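Local coordinates for protein D-glyceraldehyde dehydrogenase (NADP(+)) (Thermoplasma acidophilum, PDB 5IZD) that oxidises D-glyceraldehyde to glycerate with NADP as coenzyme, in the non-phosphorylated Entner-Doudoroff pathway, at residues Leu413-Lys416 and Ile420-Glu423; Phe150-Val155 and Glu182-Lys187. All blocks are in the same frame, centred on the assembly; numbering follows the deposited sequence.

Interaction 1 (Leu413-Lys416 and Ile420-Glu423); sequences LFTK and IIFE
L413, at the end of strand 410-414, and T415, just past it, meet I420 and I421 in the first turn of helix 418-427, within a beta-alpha-beta unit that runs on into strand 432-435. This unit belongs to the seven-stranded sheet of the catalytic domain of the aldehyde dehydrogenase fold, away from the annotated sites. The tightest approach is that of the T415 methyl, whose CG2 lies 3.6 Å from I421 CG1. The end of I421 follows the same methyl and also passes 4.0 Å from the backbone carbonyl, measured from I421 CD1 to T415 O. Two residues earlier, also pointing toward the helix, L413 rests its CD2 against I420 CG2 at 4.2 Å. I420 thus spans the contact, because its other branch ends beside the threonine hydroxyl.

Outside this mostly apolar first shell, D259 accepts a hydrogen bond from T415 OG1, and the amide of D417 gives one to the same oxygen. Together these bonds probably hold the threonine's rotation, with its methyl turned to the helix. W257 packs on both T415 and I420, and V435 touches I421. With chi1 at -174°, T415 places OG1 opposite its backbone N, 4.1 Å from I420 CD1.

Interaction 2 (Phe150-Val155 and Glu182-Lys187); sequences FPAGMV and EWIVRK
A152, just ahead of helix 153-164, comes within 7.4 Å of I184 on helix 178-190, measured between their CA atoms, as the chain turns into helix 153-164, one of the helices of the coenzyme-binding, Rossmann-type domain of the aldehyde dehydrogenase family. Strand 168-172 runs between these helices in sequence, pairing in parallel with strand 130-145.

I184 carries the whole contact from its side, using both of its branches. The longer branch ends in CD1, which settles against the turn: I184 CD1 is 3.8 Å from A152 CB and only 3.6 Å from A152 O. That carbonyl also receives a weak hydrogen bond from the amide of V155, so the methyl leans on the polar backbone of the turn that leads into the helix as well as on carbon. The shorter branch meets the helix itself, with I184 CG2 at 3.8 Å from V155 CG1. V155 and I184 reach toward each other tip to tip, and the valine methyl CG1 also lies 4.1 Å from I184 CD1, nestling between the two branches of the isoleucine.

Several neighbours position this apolar patch. E100, on helix 94-112, accepts hydrogen bonds through OE2 from the amides of both A152 and G153, anchoring the start of helix 153-164, while I86 and V104 pack on the A152 methyl. The side chain of V155 comes about 4 Å from that of T146, which probably binds NADP by similarity to relatives, and lies about 9 Å from the bound coenzyme, consistent with a place just behind the wall of the coenzyme pocket. The chi1 of V155, 168°, sets CG1 opposite the backbone N and thereby aims this methyl at I184 CG2.

Both contacts are buried and made chiefly by aliphatic side chains, yet they lie on opposite sides of the chain's centre, 37 Å apart between centres and about 18 Å between nearest atoms. Interaction 1 fastens a helix to the strand just before it, across a short connection, whereas interaction 2 joins the start of one helix, and the turn before it, to a second helix that follows a strand later in sequence. Their sheets differ too: strand 410-414 belongs to the seven-stranded one, and 168-172 to the one beside the coenzyme. Interaction 1 includes a polar side chain tied down by an aspartate and borders on other subunits, whose aromatic rings meet F422. Interaction 2 touches no other chain.

Interaction 1 (Leu413-Lys416 and Ile420-Glu423)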
ATOM      1  N   LEU A 413      -4.314 -27.308 -10.703  1.00 28.67           N
ATOM      2  CA  LEU A 413      -5.641 -27.531 -11.307  1.00 29.43           C
ATOM      3  C   LEU A 413      -5.548 -27.394 -12.823  1.00 30.00           C
ATOM      4  O   LEU A 413      -5.069 -26.365 -13.279  1.00 30.10           O
ATOM      5  CB  LEU A 413      -6.602 -26.459 -10.770  1.00 29.26           C
ATOM      6  CG  LEU A 413      -8.008 -26.389 -11.391  1.00 29.89           C
ATOM      7  CD1 LEU A 413      -8.782 -27.673 -11.165  1.00 30.32           C
ATOM      8  CD2 LEU A 413      -8.740 -25.174 -10.815  1.00 29.71           C
ATOM      9  N   PHE A 414      -6.049 -28.352 -13.588  1.00 30.69           N
ATOM     10  CA  PHE A 414      -6.119 -28.238 -15.023  1.00 31.34           C
ATOM     11  C   PHE A 414      -7.563 -28.299 -15.467  1.00 32.34           C
ATOM     12  O   PHE A 414      -8.241 -29.289 -15.231  1.00 32.82           O
ATOM     13  CB  PHE A 414      -5.282 -29.321 -15.707  1.00 31.50           C
ATOM     14  CG  PHE A 414      -3.816 -28.982 -15.712  1.00 30.90           C
ATOM     15  CD1 PHE A 414      -3.083 -29.056 -14.548  1.00 30.24           C
ATOM     16  CD2 PHE A 414      -3.218 -28.457 -16.851  1.00 31.08           C
ATOM     17  CE1 PHE A 414      -1.753 -28.639 -14.518  1.00 29.86           C
ATOM     18  CE2 PHE A 414      -1.894 -28.053 -16.842  1.00 30.63           C
ATOM     19  CZ  PHE A 414      -1.175 -28.120 -15.666  1.00 30.07           C
ATOM     20  N   THR A 415      -8.026 -27.235 -16.104  1.00 32.84           N
ATOM     21  CA  THR A 415      -9.382 -27.140 -16.579  1.00 33.86           C
ATOM     22  C   THR A 415      -9.469 -25.946 -17.507  1.00 34.39           C
ATOM     23  O   THR A 415      -8.635 -25.053 -17.401  1.00 34.04           O
ATOM     24  CB  THR A 415     -10.385 -26.844 -15.409  1.00 33.76           C
ATOM     25  OG1 THR A 415     -11.733 -26.887 -15.880  1.00 34.50           O
ATOM     26  CG2 THR A 415     -10.164 -25.480 -14.786  1.00 33.25           C
ATOM     27  N   LYS A 416     -10.513 -25.911 -18.337  1.00 35.48           N
ATOM     28  CA  LYS A 416     -10.805 -24.797 -19.234  1.00 36.07           C
ATOM     29  C   LYS A 416     -12.062 -24.078 -18.740  1.00 36.61           C
ATOM     30  O   LYS A 416     -12.499 -23.110 -19.367  1.00 37.43           O
ATOM     31  CB  LYS A 416     -10.972 -25.296 -20.678  1.00 36.75           C
ATOM     32  N   ILE A 420     -14.931 -22.732 -12.663  1.00 35.54           N
ATOM     33  CA  ILE A 420     -14.154 -23.548 -11.737  1.00 35.09           C
ATOM     34  C   ILE A 420     -12.896 -22.811 -11.323  1.00 34.03           C
ATOM     35  O   ILE A 420     -12.621 -22.763 -10.142  1.00 33.91           O
ATOM     36  CB  ILE A 420     -13.810 -24.912 -12.332  1.00 35.40           C
ATOM     37  CG1 ILE A 420     -15.107 -25.682 -12.605  1.00 36.35           C
ATOM     38  CG2 ILE A 420     -12.911 -25.684 -11.376  1.00 34.81           C
ATOM     39  CD1 ILE A 420     -14.858 -27.033 -13.283  1.00 36.80           C
ATOM     40  N   ILE A 421     -12.189 -22.178 -12.265  1.00 33.71           N
ATOM     41  CA  ILE A 421     -10.970 -21.434 -11.973  1.00 32.91           C
ATOM     42  C   ILE A 421     -11.169 -20.280 -10.947  1.00 32.70           C
ATOM     43  O   ILE A 421     -10.459 -20.190  -9.943  1.00 31.93           O
ATOM     44  CB  ILE A 421     -10.293 -20.863 -13.259  1.00 32.94           C
ATOM     45  CG1 ILE A 421      -9.712 -21.986 -14.152  1.00 33.24           C
ATOM     46  CG2 ILE A 421      -9.165 -19.890 -12.892  1.00 32.26           C
ATOM     47  CD1 ILE A 421      -9.478 -21.579 -15.601  1.00 33.63           C
ATOM     48  N   PHE A 422     -12.116 -19.385 -11.216  1.00 33.36           N
ATOM     49  CA  PHE A 422     -12.392 -18.280 -10.291  1.00 33.37           C
ATOM     50  C   PHE A 422     -12.958 -18.759  -8.949  1.00 33.42           C
ATOM     51  O   PHE A 422     -12.632 -18.222  -7.888  1.00 33.14           O
ATOM     52  CB  PHE A 422     -13.343 -17.261 -10.945  1.00 34.09           C
ATOM     53  CG  PHE A 422     -12.716 -16.497 -12.072  1.00 34.34           C
ATOM     54  CD1 PHE A 422     -11.706 -15.568 -11.823  1.00 34.20           C
ATOM     55  CD2 PHE A 422     -13.113 -16.692 -13.367  1.00 35.09           C
ATOM     56  CE1 PHE A 422     -11.118 -14.836 -12.857  1.00 34.29           C
ATOM     57  CE2 PHE A 422     -12.536 -15.964 -14.394  1.00 35.44           C
ATOM     58  CZ  PHE A 422     -11.542 -15.035 -14.143  1.00 34.90           C
ATOM     59  N   GLU A 423     -13.806 -19.769  -8.974  1.00 34.21           N
ATOM     60  CA  GLU A 423     -14.348 -20.296  -7.736  1.00 34.49           C
ATOM     61  C   GLU A 423     -13.286 -21.019  -6.880  1.00 33.67           C
ATOM     62  O   GLU A 423     -13.225 -20.809  -5.672  1.00 33.13           O
ATOM     63  CB  GLU A 423     -15.559 -21.217  -8.029  1.00 35.93           C
ATOM     64  CG  GLU A 423     -16.208 -21.754  -6.747  1.00 36.59           C
ATOM     65  CD  GLU A 423     -17.408 -22.607  -6.991  1.00 37.89           C
ATOM     66  OE1 GLU A 423     -18.460 -22.058  -6.615  1.00 39.34           O
ATOM     67  OE2 GLU A 423     -17.307 -23.744  -7.556  1.00 38.17           O
TER

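Interaction 2 (Phe150-Val155 and Glu182-Lys187)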
ATOM      1  N   PHE A 150      16.739 -27.535  -1.632  1.00 30.32           N
ATOM      2  CA  PHE A 150      17.166 -26.430  -2.498  1.00 30.65           C
ATOM      3  C   PHE A 150      18.228 -25.697  -1.709  1.00 30.85           C
ATOM      4  O   PHE A 150      18.014 -24.560  -1.202  1.00 30.46           O
ATOM      5  CB  PHE A 150      15.994 -25.542  -2.924  1.00 30.72           C
ATOM      6  CG  PHE A 150      15.022 -26.277  -3.803  1.00 30.84           C
ATOM      7  CD1 PHE A 150      15.305 -26.455  -5.165  1.00 31.42           C
ATOM      8  CD2 PHE A 150      13.949 -26.932  -3.256  1.00 30.71           C
ATOM      9  CE1 PHE A 150      14.481 -27.242  -5.979  1.00 31.66           C
ATOM     10  CE2 PHE A 150      13.136 -27.735  -4.052  1.00 31.08           C
ATOM     11  CZ  PHE A 150      13.398 -27.888  -5.415  1.00 31.35           C
ATOM     12  N   PRO A 151      19.403 -26.332  -1.611  1.00 31.26           N
ATOM     13  CA  PRO A 151      20.399 -25.881  -0.674  1.00 31.63           C
ATOM     14  C   PRO A 151      21.093 -24.556  -1.046  1.00 32.15           C
ATOM     15  O   PRO A 151      21.899 -24.057  -0.237  1.00 33.30           O
ATOM     16  CB  PRO A 151      21.430 -27.046  -0.687  1.00 32.15           C
ATOM     17  CG  PRO A 151      21.382 -27.539  -2.113  1.00 32.19           C
ATOM     18  CD  PRO A 151      19.917 -27.396  -2.502  1.00 31.70           C
ATOM     19  N   ALA A 152      20.931 -24.063  -2.275  1.00 32.11           N
ATOM     20  CA  ALA A 152      21.498 -22.774  -2.675  1.00 32.05           C
ATOM     21  C   ALA A 152      20.342 -21.752  -2.756  1.00 31.37           C
ATOM     22  O   ALA A 152      20.455 -20.641  -2.229  1.00 31.23           O
ATOM     23  CB  ALA A 152      22.201 -22.886  -4.005  1.00 32.33           C
ATOM     24  N   GLY A 153      19.246 -22.145  -3.404  1.00 31.18           N
ATOM     25  CA  GLY A 153      17.970 -21.312  -3.474  1.00 30.95           C
ATOM     26  C   GLY A 153      17.491 -20.815  -2.122  1.00 30.69           C
ATOM     27  O   GLY A 153      17.094 -19.652  -1.962  1.00 29.77           O
ATOM     28  N   MET A 154      17.535 -21.700  -1.131  1.00 31.08           N
ATOM     29  CA  MET A 154      16.977 -21.360   0.193  1.00 31.61           C
ATOM     30  C   MET A 154      17.884 -20.412   0.967  1.00 31.20           C
ATOM     31  O   MET A 154      17.426 -19.627   1.802  1.00 30.42           O
ATOM     32  CB  MET A 154      16.680 -22.618   1.004  1.00 32.85           C
ATOM     33  CG  MET A 154      15.588 -23.481   0.418  1.00 34.18           C
ATOM     34  SD  MET A 154      13.974 -22.708   0.769  1.00 38.65           S
ATOM     35  CE  MET A 154      13.000 -24.090   0.099  1.00 38.86           C
ATOM     36  N   VAL A 155      19.190 -20.499   0.692  1.00 30.97           N
ATOM     37  CA  VAL A 155      20.116 -19.578   1.292  1.00 31.07           C
ATOM     38  C   VAL A 155      19.911 -18.187   0.734  1.00 31.07           C
ATOM     39  O   VAL A 155      19.769 -17.261   1.491  1.00 30.93           O
ATOM     40  CB  VAL A 155      21.566 -20.063   1.111  1.00 31.50           C
ATOM     41  CG1 VAL A 155      22.561 -18.990   1.468  1.00 31.63           C
ATOM     42  CG2 VAL A 155      21.741 -21.359   1.895  1.00 31.51           C
ATOM     43  N   GLU A 182      28.156 -22.554   2.161  1.00 32.92           N
ATOM     44  CA  GLU A 182      29.457 -21.980   2.442  1.00 33.74           C
ATOM     45  C   GLU A 182      29.899 -21.191   1.267  1.00 33.51           C
ATOM     46  O   GLU A 182      30.497 -20.162   1.427  1.00 33.51           O
ATOM     47  CB  GLU A 182      30.524 -23.043   2.685  1.00 35.28           C
ATOM     48  CG  GLU A 182      31.773 -22.441   3.320  1.00 36.71           C
ATOM     49  CD  GLU A 182      33.037 -23.122   2.954  1.00 38.63           C
ATOM     50  OE1 GLU A 182      33.187 -23.474   1.754  1.00 39.79           O
ATOM     51  OE2 GLU A 182      33.899 -23.301   3.875  1.00 39.79           O
ATOM     52  N   TRP A 183      29.694 -21.736   0.081  1.00 33.26           N
ATOM     53  CA  TRP A 183      30.152 -21.066  -1.136  1.00 33.57           C
ATOM     54  C   TRP A 183      29.426 -19.686  -1.356  1.00 32.99           C
ATOM     55  O   TRP A 183      30.071 -18.656  -1.668  1.00 33.30           O
ATOM     56  CB  TRP A 183      30.010 -22.004  -2.318  1.00 33.65           C
ATOM     57  CG  TRP A 183      30.528 -21.499  -3.613  1.00 34.15           C
ATOM     58  CD1 TRP A 183      31.735 -21.771  -4.150  1.00 34.72           C
ATOM     59  CD2 TRP A 183      29.842 -20.615  -4.565  1.00 33.96           C
ATOM     60  NE1 TRP A 183      31.862 -21.144  -5.372  1.00 34.99           N
ATOM     61  CE2 TRP A 183      30.707 -20.461  -5.668  1.00 34.72           C
ATOM     62  CE3 TRP A 183      28.602 -19.999  -4.596  1.00 33.66           C
ATOM     63  CZ2 TRP A 183      30.385 -19.662  -6.773  1.00 34.86           C
ATOM     64  CZ3 TRP A 183      28.240 -19.200  -5.723  1.00 33.76           C
ATOM     65  CH2 TRP A 183      29.144 -19.040  -6.786  1.00 34.35           C
ATOM     66  N   ILE A 184      28.132 -19.666  -1.105  1.00 32.18           N
ATOM     67  CA  ILE A 184      27.344 -18.437  -1.201  1.00 31.79           C
ATOM     68  C   ILE A 184      27.799 -17.419  -0.188  1.00 32.05           C
ATOM     69  O   ILE A 184      28.040 -16.277  -0.553  1.00 32.25           O
ATOM     70  CB  ILE A 184      25.831 -18.730  -1.054  1.00 31.03           C
ATOM     71  CG1 ILE A 184      25.366 -19.465  -2.304  1.00 30.98           C
ATOM     72  CG2 ILE A 184      25.031 -17.443  -0.900  1.00 30.70           C
ATOM     73  CD1 ILE A 184      24.072 -20.195  -2.142  1.00 30.51           C
ATOM     74  N   VAL A 185      27.975 -17.862   1.054  1.00 32.24           N
ATOM     75  CA  VAL A 185      28.471 -17.036   2.140  1.00 32.67           C
ATOM     76  C   VAL A 185      29.799 -16.372   1.779  1.00 33.83           C
ATOM     77  O   VAL A 185      29.987 -15.177   2.037  1.00 33.84           O
ATOM     78  CB  VAL A 185      28.607 -17.848   3.461  1.00 32.63           C
ATOM     79  CG1 VAL A 185      29.394 -17.081   4.520  1.00 32.99           C
ATOM     80  CG2 VAL A 185      27.206 -18.194   4.010  1.00 31.91           C
ATOM     81  N   ARG A 186      30.703 -17.158   1.204  1.00 34.77           N
ATOM     82  CA  ARG A 186      32.027 -16.665   0.798  1.00 36.10           C
ATOM     83  C   ARG A 186      31.837 -15.575  -0.269  1.00 35.98           C
ATOM     84  O   ARG A 186      32.486 -14.544  -0.179  1.00 36.29           O
ATOM     85  CB  ARG A 186      32.934 -17.812   0.330  1.00 37.31           C
ATOM     86  CG  ARG A 186      34.393 -17.437  -0.034  1.00 38.89           C
ATOM     87  CD  ARG A 186      35.263 -18.673  -0.278  1.00 40.08           C
ATOM     88  NE  ARG A 186      35.502 -19.460   0.951  1.00 40.82           N
ATOM     89  CZ  ARG A 186      36.466 -19.234   1.871  1.00 41.84           C
ATOM     90  NH1 ARG A 186      37.352 -18.236   1.757  1.00 42.77           N
ATOM     91  NH2 ARG A 186      36.558 -20.040   2.946  1.00 41.96           N
ATOM     92  N   LYS A 187      30.886 -15.738  -1.202  1.00 35.33           N
ATOM     93  CA  LYS A 187      30.624 -14.681  -2.185  1.00 35.25           C
ATOM     94  C   LYS A 187      30.143 -13.376  -1.536  1.00 34.89           C
ATOM     95  O   LYS A 187      30.574 -12.305  -1.926  1.00 35.09           O
ATOM     96  CB  LYS A 187      29.699 -15.165  -3.316  1.00 35.01           C
ATOM     97  CG  LYS A 187      30.352 -16.227  -4.198  1.00 35.61           C
ATOM     98  CD  LYS A 187      31.349 -15.620  -5.178  1.00 36.58           C
ATOM     99  CE  LYS A 187      32.198 -16.699  -5.834  1.00 37.26           C
ATOM    100  NZ  LYS A 187      33.236 -17.186  -4.877  1.00 37.85           N
TER